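Uncharacterized conserved protein (Vibrio parahaemolyticus, PDB 3MUQ) is of unknown function but has the fold of a periplasmic binding protein and, as in relatives of that superfamily, probably binds a small ligand between two lobes. Local coordinates at residues A[86-91]-A[167-172]; A[117-122]-A[148-153]. All blocks are in the same frame, centred on the assembly; numbering follows the deposited sequence.

Contact 1: A[86-91]-A[167-172]; sequences FVIVGP and YTMSDR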
# COMPACT_ATOMS: atom_id res chain seq x y z
N PHE A 86 -6.31 5.21 12.56
CA PHE A 86 -6.28 6.42 13.39
C PHE A 86 -6.41 6.10 14.87
O PHE A 86 -7.09 5.13 15.24
CB PHE A 86 -7.38 7.39 12.95
CG PHE A 86 -7.16 7.99 11.60
CD1 PHE A 86 -6.34 9.09 11.43
CD2 PHE A 86 -7.77 7.43 10.48
CE1 PHE A 86 -6.12 9.64 10.18
CE2 PHE A 86 -7.55 7.97 9.20
CZ PHE A 86 -6.72 9.08 9.06
N VAL A 87 -5.76 6.89 15.71
CA VAL A 87 -5.86 6.72 17.16
C VAL A 87 -6.10 8.06 17.83
O VAL A 87 -5.76 9.10 17.27
CB VAL A 87 -4.60 6.06 17.76
CG1 VAL A 87 -4.34 4.69 17.12
CG2 VAL A 87 -3.38 6.98 17.59
N ILE A 88 -6.68 8.03 19.03
CA ILE A 88 -6.89 9.24 19.80
C ILE A 88 -5.84 9.26 20.89
O ILE A 88 -5.76 8.35 21.72
CB ILE A 88 -8.28 9.29 20.48
CG1 ILE A 88 -9.42 9.11 19.47
CG2 ILE A 88 -8.44 10.61 21.28
CD1 ILE A 88 -9.39 10.10 18.28
N VAL A 89 -5.00 10.29 20.88
CA VAL A 89 -3.97 10.41 21.90
C VAL A 89 -4.27 11.60 22.80
O VAL A 89 -5.01 12.51 22.42
CB VAL A 89 -2.59 10.54 21.27
CG1 VAL A 89 -2.40 9.43 20.19
CG2 VAL A 89 -2.40 11.92 20.69
N GLY A 90 -3.71 11.58 24.01
CA GLY A 90 -3.93 12.65 24.96
C GLY A 90 -3.03 12.50 26.18
O GLY A 90 -2.16 11.64 26.19
N PRO A 91 -3.25 13.33 27.21
CA PRO A 91 -2.37 13.27 28.37
C PRO A 91 -2.57 11.95 29.08
O PRO A 91 -3.69 11.44 29.11
CB PRO A 91 -2.86 14.43 29.26
CG PRO A 91 -3.60 15.35 28.31
CD PRO A 91 -4.22 14.43 27.28
N TYR A 167 -5.85 16.63 23.68
CA TYR A 167 -6.17 15.47 22.87
C TYR A 167 -6.02 15.81 21.39
O TYR A 167 -6.16 16.95 20.99
CB TYR A 167 -7.62 15.05 23.12
CG TYR A 167 -7.88 14.57 24.53
CD1 TYR A 167 -7.81 13.21 24.85
CD2 TYR A 167 -8.20 15.46 25.55
CE1 TYR A 167 -8.06 12.76 26.15
CE2 TYR A 167 -8.45 15.03 26.85
CZ TYR A 167 -8.38 13.68 27.14
OH TYR A 167 -8.64 13.26 28.43
N THR A 168 -5.74 14.80 20.59
CA THR A 168 -5.83 14.93 19.13
C THR A 168 -6.08 13.55 18.50
O THR A 168 -5.91 12.51 19.14
CB THR A 168 -4.55 15.61 18.54
OG1 THR A 168 -4.84 16.10 17.22
CG2 THR A 168 -3.38 14.64 18.47
N MSE A 169 -6.51 13.56 17.24
CA MSE A 169 -6.58 12.33 16.45
C MSE A 169 -5.40 12.26 15.50
O MSE A 169 -5.17 13.18 14.71
CB MSE A 169 -7.87 12.28 15.64
CG MSE A 169 -8.05 10.96 14.89
SE MSE A 169 -9.69 10.97 13.86
CE MSE A 169 -9.08 11.98 12.31
N SER A 170 -4.65 11.16 15.55
CA SER A 170 -3.46 11.01 14.72
C SER A 170 -3.51 9.73 13.92
O SER A 170 -4.11 8.75 14.37
CB SER A 170 -2.22 10.96 15.60
OG SER A 170 -1.04 10.84 14.82
N ASP A 171 -2.86 9.70 12.76
CA ASP A 171 -2.63 8.41 12.12
C ASP A 171 -1.63 7.70 13.01
O ASP A 171 -0.78 8.35 13.63
CB ASP A 171 -2.06 8.58 10.72
CG ASP A 171 -0.68 9.19 10.75
OD1 ASP A 171 -0.58 10.45 10.78
OD2 ASP A 171 0.30 8.42 10.77
N ARG A 172 -1.71 6.38 13.10
CA ARG A 172 -0.79 5.66 13.98
C ARG A 172 0.69 5.85 13.61
O ARG A 172 1.56 5.88 14.48
CB ARG A 172 -1.12 4.16 14.03
CG ARG A 172 -0.44 3.45 15.23
CD ARG A 172 -0.72 1.93 15.26
NE ARG A 172 -2.15 1.62 15.15
CZ ARG A 172 -2.94 1.38 16.20
NH1 ARG A 172 -2.43 1.42 17.42
NH2 ARG A 172 -4.23 1.13 16.02

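Contact 2: A[117-122]-A[148-153]; sequences TFISRG and RSVGQG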
# COMPACT_ATOMS: atom_id res chain seq x y z
N THR A 117 -8.79 20.27 26.14
CA THR A 117 -8.02 20.82 25.04
C THR A 117 -7.96 19.82 23.87
O THR A 117 -7.69 18.63 24.06
CB THR A 117 -6.62 21.26 25.51
OG1 THR A 117 -6.76 22.38 26.40
CG2 THR A 117 -5.75 21.68 24.32
N PHE A 118 -8.26 20.30 22.66
CA PHE A 118 -8.22 19.46 21.46
C PHE A 118 -7.54 20.18 20.32
O PHE A 118 -7.91 21.29 19.95
CB PHE A 118 -9.64 19.05 21.03
CG PHE A 118 -9.65 18.05 19.92
CD1 PHE A 118 -9.74 16.69 20.20
CD2 PHE A 118 -9.53 18.46 18.60
CE1 PHE A 118 -9.73 15.76 19.18
CE2 PHE A 118 -9.51 17.54 17.57
CZ PHE A 118 -9.61 16.19 17.86
N ILE A 119 -6.51 19.56 19.76
CA ILE A 119 -5.75 20.19 18.70
C ILE A 119 -6.17 19.62 17.35
O ILE A 119 -6.06 18.41 17.13
CB ILE A 119 -4.23 19.97 18.87
CG1 ILE A 119 -3.80 20.23 20.33
CG2 ILE A 119 -3.45 20.83 17.86
CD1 ILE A 119 -4.24 21.58 20.88
N SER A 120 -6.66 20.48 16.46
CA SER A 120 -6.98 20.05 15.11
C SER A 120 -5.90 20.54 14.15
O SER A 120 -5.34 21.62 14.33
CB SER A 120 -8.34 20.60 14.68
OG SER A 120 -8.50 20.47 13.28
N ARG A 121 -5.59 19.73 13.14
CA ARG A 121 -4.67 20.14 12.09
C ARG A 121 -5.20 21.39 11.36
O ARG A 121 -4.42 22.27 11.00
CB ARG A 121 -4.45 18.99 11.11
CG ARG A 121 -3.70 17.83 11.74
CD ARG A 121 -3.41 16.74 10.74
NE ARG A 121 -2.75 17.24 9.54
CZ ARG A 121 -2.22 16.44 8.61
NH1 ARG A 121 -2.26 15.12 8.77
NH2 ARG A 121 -1.65 16.95 7.53
N GLY A 122 -6.52 21.48 11.17
CA GLY A 122 -7.13 22.66 10.57
C GLY A 122 -6.51 23.06 9.24
O GLY A 122 -6.42 24.24 8.92
N ARG A 148 -8.64 23.95 19.38
CA ARG A 148 -7.62 24.76 18.71
C ARG A 148 -7.22 24.19 17.34
O ARG A 148 -6.69 23.08 17.25
CB ARG A 148 -6.38 24.89 19.59
CG ARG A 148 -6.64 25.68 20.86
CD ARG A 148 -5.39 25.78 21.70
NE ARG A 148 -4.46 26.80 21.22
CZ ARG A 148 -4.30 27.99 21.78
NH1 ARG A 148 -5.02 28.31 22.85
NH2 ARG A 148 -3.43 28.85 21.29
N SER A 149 -7.47 24.97 16.30
CA SER A 149 -7.21 24.60 14.92
C SER A 149 -5.93 25.31 14.48
O SER A 149 -5.97 26.50 14.15
CB SER A 149 -8.40 25.02 14.05
OG SER A 149 -8.30 24.53 12.73
N VAL A 150 -4.81 24.60 14.49
CA VAL A 150 -3.50 25.24 14.38
C VAL A 150 -3.04 25.52 12.96
O VAL A 150 -2.15 26.35 12.75
CB VAL A 150 -2.39 24.44 15.12
CG1 VAL A 150 -2.57 24.53 16.62
CG2 VAL A 150 -2.34 22.97 14.63
N GLY A 151 -3.63 24.84 11.98
CA GLY A 151 -3.22 24.99 10.59
C GLY A 151 -1.85 24.41 10.27
O GLY A 151 -1.05 25.07 9.60
N GLN A 152 -1.58 23.19 10.71
CA GLN A 152 -0.25 22.59 10.60
C GLN A 152 -0.36 21.09 10.29
O GLN A 152 -1.44 20.52 10.33
CB GLN A 152 0.53 22.78 11.92
CG GLN A 152 0.84 24.23 12.32
CD GLN A 152 1.80 24.94 11.36
OE1 GLN A 152 2.50 24.29 10.57
NE2 GLN A 152 1.84 26.27 11.42
N GLY A 153 0.77 20.46 9.98
CA GLY A 153 0.78 19.04 9.71
C GLY A 153 0.59 18.17 10.94
O GLY A 153 0.39 18.66 12.06
O HOH W 1 -10.52 22.81 12.44

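Contact 1: A[86-91]-A[167-172]
Val87 and Ser170 face each other as a hydrogen-bonded pair of an antiparallel two-strand contact, in which the end of the long strand 78-90 runs beside the short strand 168-171 in one lobe of a periplasmic-binding-protein fold. Val87 N donates to Ser170 O at 2.8 Å and Ser170 N returns a bond to Val87 O; Val89 and Thr168 repeat the exchange two residues on. Between these pairs Ile88 and Met169, a selenomethionine, form a non-hydrogen-bonded pair whose side chains share one face of the sheet.

The Met169 chain reaches along that face from Ile88 to Phe86. Its CB and CG both lie against Ile88 CD1, the CG at 3.7 Å. The extended start of the chain, with CG anti to the backbone N (chi1 -175°), sets SE 5.1 Å from the centroid of the Phe86 ring in an oblique Met-aromatic contact, and the bend at chi3 swings CE to 4.1 Å from Phe86 CD1. An unbranched, flexible methionine chain suits this place, since it can lie against Ile88 and still reach the Phe86 ring, beside helix 126-138.

On the other face the beta-branched Val89 and Thr168 lie side by side, their CG2 methyls 3.6 Å apart. Gly90 suits its place because any CB there would run into the Tyr167 ring. Pro91 CD makes a CH-pi contact over one face of that ring, 4.2 Å from its centroid, and Tyr167 OH bonds to Asp94 and Ala96. At the opposite end Arg172, salt-bridged through NE to Asp85, lays one face of its guanidinium against Val87 CG1, which is 3.7 Å from Arg172 CZ.

Contact 2: A[117-122]-A[148-153]
Strands 118-120 and 147-149 run parallel, joined by backbone bonds from Arg148 N to Phe118 O, from Ser120 N to Arg148 O at 2.7 Å and from Val150 N to Ser120 O; past their ends Gln152 N still bonds to Arg121 O. Ile119 and the aliphatic start of Arg148 share one face of this small sheet, lying side by side with Ile119 CD1 4.1 Å from Arg148 CB, and the charged end of Arg148 then leads away. Ile119 CG2 also meets Val150 CG1 at 4.0 Å, two beta-branched side chains touching where the second strand gives way to a loop.

The two strands are the parallel pair of a right-handed beta-alpha-beta unit, whose crossover runs through helix 126-138. Ser120 and Ser149 occupy the other face. Both hydroxyls stand anti to their backbone N (chi1 165° and -172°), and a water bridges them, donating to Ser120 OG and lying 2.8 Å from Ser149 OG; Ser120 OG also bonds to Glu131 on the helix.

Gly122 has positive phi, and a CB on it would strike Ser149 OG, which already lies 3.1 Å from Gly122 CA. Gly151 too has positive phi. Arg121 bends at chi3 (52°) to bring its guanidinium over the backbone of Gly153: Gly153 C lies over one face, 3.7 Å from Arg121 NE. A salt bridge from Arg121 NH2 to Asp123 and a bond from Arg121 NH1 to Leu237 O hold the flat group there.

In the fold
Contact 2 is nested inside the chain loop that contact 1 closes, and their centres lie about 12 Å apart in the same lobe. Two probable hydrogen bonds join them directly: Thr168 OG1 to Ile119 O at 2.6 Å, and Tyr167 N to Thr117 O at 2.8 Å. Phe118 packs beside these links, its CD1 3.7 Å from Tyr167 O. The segment 167-172 therefore meets 86-91 in contact 1 and 117-122 of contact 2, while helix 154-163, which follows 148-153, touches side chains of both contacts. Periplasmic binding proteins generally hold their ligand between two lobes, but no ligand defines such a site beside either contact here.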